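Local coordinates for beta-galactosidase (PDB 5MUJ), which probably acts as a glycoside hydrolase, with arabinofuranosidase activity, in the breakdown of the plant pectin rhamnogalacturonan II by a gut bacterium, at residues A[254-257]-A[258-261]; A[307-310]-A[311-314]. All coordinates share one frame; numbering follows the deposited sequence.

Interaction 1 of 2, residues A[254-257]-A[258-261]; sequences KRYP and GNPV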
loop_
_atom_site.group_PDB
_atom_site.type_symbol
_atom_site.label_atom_id
_atom_site.label_comp_id
_atom_site.label_asym_id
_atom_site.label_seq_id
_atom_site.Cartn_x
_atom_site.Cartn_y
_atom_site.Cartn_z
ATOM N N LYS A 254 0.861 -6.154 -19.622
ATOM C CA LYS A 254 0.022 -7.342 -19.837
ATOM C C LYS A 254 -0.328 -7.922 -18.467
ATOM O O LYS A 254 0.526 -7.914 -17.567
ATOM C CB LYS A 254 0.772 -8.435 -20.607
ATOM C CG LYS A 254 1.429 -8.048 -21.916
ATOM C CD LYS A 254 2.370 -9.172 -22.332
ATOM C CE LYS A 254 2.875 -9.024 -23.756
ATOM N NZ LYS A 254 4.110 -9.832 -23.972
ATOM N N ARG A 255 -1.555 -8.386 -18.289
ATOM C CA ARG A 255 -1.952 -9.149 -17.111
ATOM C C ARG A 255 -1.261 -10.511 -17.100
ATOM O O ARG A 255 -1.085 -11.151 -18.159
ATOM C CB ARG A 255 -3.457 -9.378 -17.055
ATOM C CG ARG A 255 -4.293 -8.244 -16.529
ATOM C CD ARG A 255 -4.387 -7.099 -17.488
ATOM N NE ARG A 255 -5.320 -6.110 -16.959
ATOM C CZ ARG A 255 -5.587 -4.929 -17.494
ATOM N NH1 ARG A 255 -5.006 -4.544 -18.616
ATOM N NH2 ARG A 255 -6.503 -4.144 -16.910
ATOM N N TYR A 256 -0.966 -10.999 -15.911
ATOM C CA TYR A 256 -0.514 -12.356 -15.722
ATOM C C TYR A 256 -1.706 -13.266 -16.005
ATOM O O TYR A 256 -2.818 -13.045 -15.468
ATOM C CB TYR A 256 0.055 -12.560 -14.303
ATOM C CG TYR A 256 0.412 -13.996 -13.992
ATOM C CD1 TYR A 256 1.437 -14.638 -14.677
ATOM C CD2 TYR A 256 -0.262 -14.707 -13.003
ATOM C CE1 TYR A 256 1.776 -15.952 -14.404
ATOM C CE2 TYR A 256 0.068 -16.024 -12.703
ATOM C CZ TYR A 256 1.085 -16.644 -13.399
ATOM O OH TYR A 256 1.443 -17.953 -13.130
ATOM N N PRO A 257 -1.511 -14.265 -16.901
ATOM C CA PRO A 257 -2.656 -15.078 -17.266
ATOM C C PRO A 257 -3.256 -15.843 -16.112
ATOM O O PRO A 257 -4.432 -16.143 -16.173
ATOM C CB PRO A 257 -2.067 -16.064 -18.271
ATOM C CG PRO A 257 -1.032 -15.293 -18.948
ATOM C CD PRO A 257 -0.370 -14.563 -17.793
ATOM N N GLY A 258 -2.457 -16.156 -15.087
ATOM C CA GLY A 258 -2.929 -16.888 -13.916
ATOM C C GLY A 258 -3.540 -16.059 -12.801
ATOM O O GLY A 258 -3.779 -16.589 -11.721
ATOM N N ASN A 259 -3.835 -14.780 -13.057
ATOM C CA ASN A 259 -4.497 -13.929 -12.050
ATOM C C ASN A 259 -5.910 -14.399 -11.647
ATOM O O ASN A 259 -6.623 -15.057 -12.476
ATOM C CB ASN A 259 -4.649 -12.508 -12.561
ATOM C CG ASN A 259 -3.380 -11.711 -12.477
ATOM O OD1 ASN A 259 -2.497 -12.048 -11.699
ATOM N ND2 ASN A 259 -3.257 -10.668 -13.306
ATOM N N PRO A 260 -6.368 -14.094 -10.422
ATOM C CA PRO A 260 -5.577 -13.474 -9.314
ATOM C C PRO A 260 -4.635 -14.488 -8.662
ATOM O O PRO A 260 -4.910 -15.678 -8.673
ATOM C CB PRO A 260 -6.663 -12.987 -8.333
ATOM C CG PRO A 260 -7.897 -13.788 -8.654
ATOM C CD PRO A 260 -7.803 -14.260 -10.088
ATOM N N VAL A 261 -3.514 -14.033 -8.097
ATOM C CA VAL A 261 -2.547 -14.940 -7.484
ATOM C C VAL A 261 -2.710 -15.077 -5.949
ATOM O O VAL A 261 -2.064 -15.924 -5.343
ATOM C CB VAL A 261 -1.097 -14.508 -7.769
ATOM C CG1 VAL A 261 -0.840 -14.490 -9.262
ATOM C CG2 VAL A 261 -0.747 -13.163 -7.104
HETATM O O HOH W 1 -6.815 -15.739 -14.832
#

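Interaction 2 of 2, residues A[307-310]-A[311-314]; sequences YDLV and NWTD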
loop_
_atom_site.group_PDB
_atom_site.type_symbol
_atom_site.label_atom_id
_atom_site.label_comp_id
_atom_site.label_asym_id
_atom_site.label_seq_id
_atom_site.Cartn_x
_atom_site.Cartn_y
_atom_site.Cartn_z
ATOM N N TYR A 307 8.200 -18.748 -3.253
ATOM C CA TYR A 307 9.515 -18.851 -3.929
ATOM C C TYR A 307 9.462 -18.345 -5.378
ATOM O O TYR A 307 10.514 -17.985 -5.952
ATOM C CB TYR A 307 10.050 -20.283 -3.914
ATOM C CG TYR A 307 10.395 -20.762 -2.536
ATOM C CD1 TYR A 307 11.554 -20.304 -1.897
ATOM C CD2 TYR A 307 9.579 -21.672 -1.860
ATOM C CE1 TYR A 307 11.883 -20.732 -0.619
ATOM C CE2 TYR A 307 9.896 -22.095 -0.577
ATOM C CZ TYR A 307 11.052 -21.625 0.038
ATOM O OH TYR A 307 11.402 -22.036 1.315
ATOM N N ASP A 308 8.245 -18.280 -5.930
ATOM C CA ASP A 308 8.025 -18.055 -7.375
ATOM C C ASP A 308 7.117 -16.865 -7.772
ATOM O O ASP A 308 6.772 -16.721 -8.944
ATOM C CB ASP A 308 7.496 -19.351 -8.004
ATOM C CG ASP A 308 6.095 -19.721 -7.545
ATOM O OD1 ASP A 308 5.349 -18.868 -7.025
ATOM O OD2 ASP A 308 5.728 -20.900 -7.724
ATOM N N LEU A 309 6.739 -16.040 -6.797
ATOM C CA LEU A 309 5.866 -14.873 -6.964
ATOM C C LEU A 309 4.405 -15.156 -7.284
ATOM O O LEU A 309 3.610 -14.231 -7.241
ATOM C CB LEU A 309 6.436 -13.853 -7.962
ATOM C CG LEU A 309 7.756 -13.202 -7.550
ATOM C CD1 LEU A 309 8.322 -12.388 -8.712
ATOM C CD2 LEU A 309 7.560 -12.286 -6.353
ATOM N N VAL A 310 4.035 -16.422 -7.526
ATOM C CA VAL A 310 2.688 -16.771 -7.986
ATOM C C VAL A 310 1.893 -17.623 -6.981
ATOM O O VAL A 310 0.710 -17.395 -6.783
ATOM C CB VAL A 310 2.779 -17.485 -9.344
ATOM C CG1 VAL A 310 1.449 -18.125 -9.700
ATOM C CG2 VAL A 310 3.222 -16.482 -10.413
ATOM N N ASN A 311 2.546 -18.608 -6.382
ATOM C CA ASN A 311 1.924 -19.486 -5.405
ATOM C C ASN A 311 2.324 -19.033 -4.011
ATOM O O ASN A 311 3.491 -19.091 -3.665
ATOM C CB ASN A 311 2.378 -20.915 -5.640
ATOM C CG ASN A 311 2.014 -21.407 -7.008
ATOM O OD1 ASN A 311 2.874 -21.621 -7.839
ATOM N ND2 ASN A 311 0.730 -21.523 -7.257
ATOM N N TRP A 312 1.339 -18.595 -3.237
ATOM C CA TRP A 312 1.584 -17.919 -1.958
ATOM C C TRP A 312 1.109 -18.796 -0.830
ATOM O O TRP A 312 0.003 -19.284 -0.875
ATOM C CB TRP A 312 0.860 -16.576 -1.976
ATOM C CG TRP A 312 1.570 -15.622 -2.894
ATOM C CD1 TRP A 312 1.275 -15.362 -4.199
ATOM C CD2 TRP A 312 2.749 -14.823 -2.583
ATOM N NE1 TRP A 312 2.206 -14.488 -4.736
ATOM C CE2 TRP A 312 3.084 -14.101 -3.753
ATOM C CE3 TRP A 312 3.531 -14.637 -1.429
ATOM C CZ2 TRP A 312 4.189 -13.238 -3.821
ATOM C CZ3 TRP A 312 4.636 -13.755 -1.478
ATOM C CH2 TRP A 312 4.957 -13.067 -2.666
ATOM N N THR A 313 1.958 -18.985 0.185
ATOM C CA THR A 313 1.585 -19.745 1.379
ATOM C C THR A 313 1.244 -18.704 2.440
ATOM O O THR A 313 2.068 -17.826 2.726
ATOM C CB THR A 313 2.754 -20.612 1.874
ATOM O OG1 THR A 313 3.139 -21.559 0.859
ATOM C CG2 THR A 313 2.378 -21.358 3.159
ATOM N N ASP A 314 0.063 -18.810 3.022
ATOM C CA ASP A 314 -0.453 -17.848 3.995
ATOM C C ASP A 314 0.086 -18.195 5.385
ATOM O O ASP A 314 0.158 -19.346 5.740
ATOM C CB ASP A 314 -1.990 -17.916 3.970
ATOM C CG ASP A 314 -2.691 -16.610 4.268
ATOM O OD1 ASP A 314 -2.053 -15.574 4.541
ATOM O OD2 ASP A 314 -3.955 -16.639 4.208
HETATM O O HOH W 2 6.438 -20.731 -4.269
HETATM O O HOH W 3 -1.157 -18.338 -4.314
#

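Interaction 1 of 2, residues A[254-257]-A[258-261]
Gly258 lies against the ring of Tyr256 where the chain turns back on itself in a type I beta turn from Tyr256 to Asn259. The turn follows the short edge strand 254-255, last of its antiparallel sheet, on the way to strand 270-279. A chi1 of 174° sets the Tyr256 ring across from its own N and over the turn: Gly258 N sits above one face, offset toward the rim, and Gly258 CA comes within 3.3 Å of Tyr256 CE2. A beta carbon at Gly258 would collide with this ring, so the glycine fits the close approach. The amide of Asn259 meets the same ring differently, its OD1 in the ring plane at the edge, 3.7 Å from Tyr256 CD2, with the two planes 67° apart. Val261 CG1 adds an apolar contact at 3.8 Å from Tyr256 CD2. The turn is closed by Asn259 N donating to Tyr256 O (3.1 Å, 161° at the hydrogen). Arg255 and Asn259 cross at about a right angle; the guanidinium leads away to salt bridges with Asp194, Asp196 and Glu201. A water donates to both Pro257 O and Asn259 O. One backbone bond thus fixes the turn, while Asn259 ND2, donating to Ile244 O of strand 238-247 and to Gln198 OE1 in the loop before strand 204-212, holds the amide in its place beside the ring.

Interaction 2 of 2, residues A[307-310]-A[311-314]
Asp308 reaches forward along the chain to the backbone of Val310 and Asn311, and one carboxylate oxygen takes both bonds. Its CG stands between the backbone N and the carbonyl carbon (chi1 68°), turning the carboxylate toward the peptides that follow. Asn311 N donates to Asp308 OD1 almost straight (2.9 Å, 175°), on the syn lone pair of that oxygen. Val310 N reaches Asp308 OD1 from the anti side at 2.8 Å, somewhat out of the carboxylate plane, and completes an Asx turn. Were Asp308 an alanine, the N-H groups of Val310 and Asn311 would probably lose their shared acceptor, and the turn would be freer to change shape. Farther along the loop, Trp312 has CG anti to its carbonyl carbon (chi1 -72°), which brings the indole back beside the Leu309 carbonyl. Its NE1 donates to Leu309 O at 2.9 Å; the bond is bent, and the oxygen lies near the ring edge but tilted from its plane. Leu309 CD2 approaches Trp312 CZ2 at 4.3 Å, a loose apolar contact. A water links Val310 O with Trp312 N, from which it accepts at 2.7 Å. The loop joins strand 299-306 to strand 313-314, a hairpin connection held further by Ser306 OG, which bonds Asp308 N and Asn311 O. Leu309 and Trp312 pack on Tyr283 of strand 282-290 and on Phe225 of strand 222-231, and Trp312 also touches Met285 and Ala304.

Overall arrangement
Both interactions are local turns at the surface, each centred about 19 Å from the centre of the chain. They belong to consecutive four-stranded blades of what, with five such antiparallel sheets, is a five-bladed beta-propeller. Residues 254-261 leave the fourth strand of one blade, while residues 307-314 lead into the fourth strand of the next. The two touch: Tyr256 OH packs on Val310 CG1 at 3.4 Å, and Val261 O lies near Trp312 CD1. Interaction 1 is set by a backbone turn bond and a ring over glycine; interaction 2 depends instead on side-chain bonding, a carboxylate acceptor and an indole donor. Each has one buried residue, the charged Arg255 in interaction 1 and the apolar Leu309 in interaction 2.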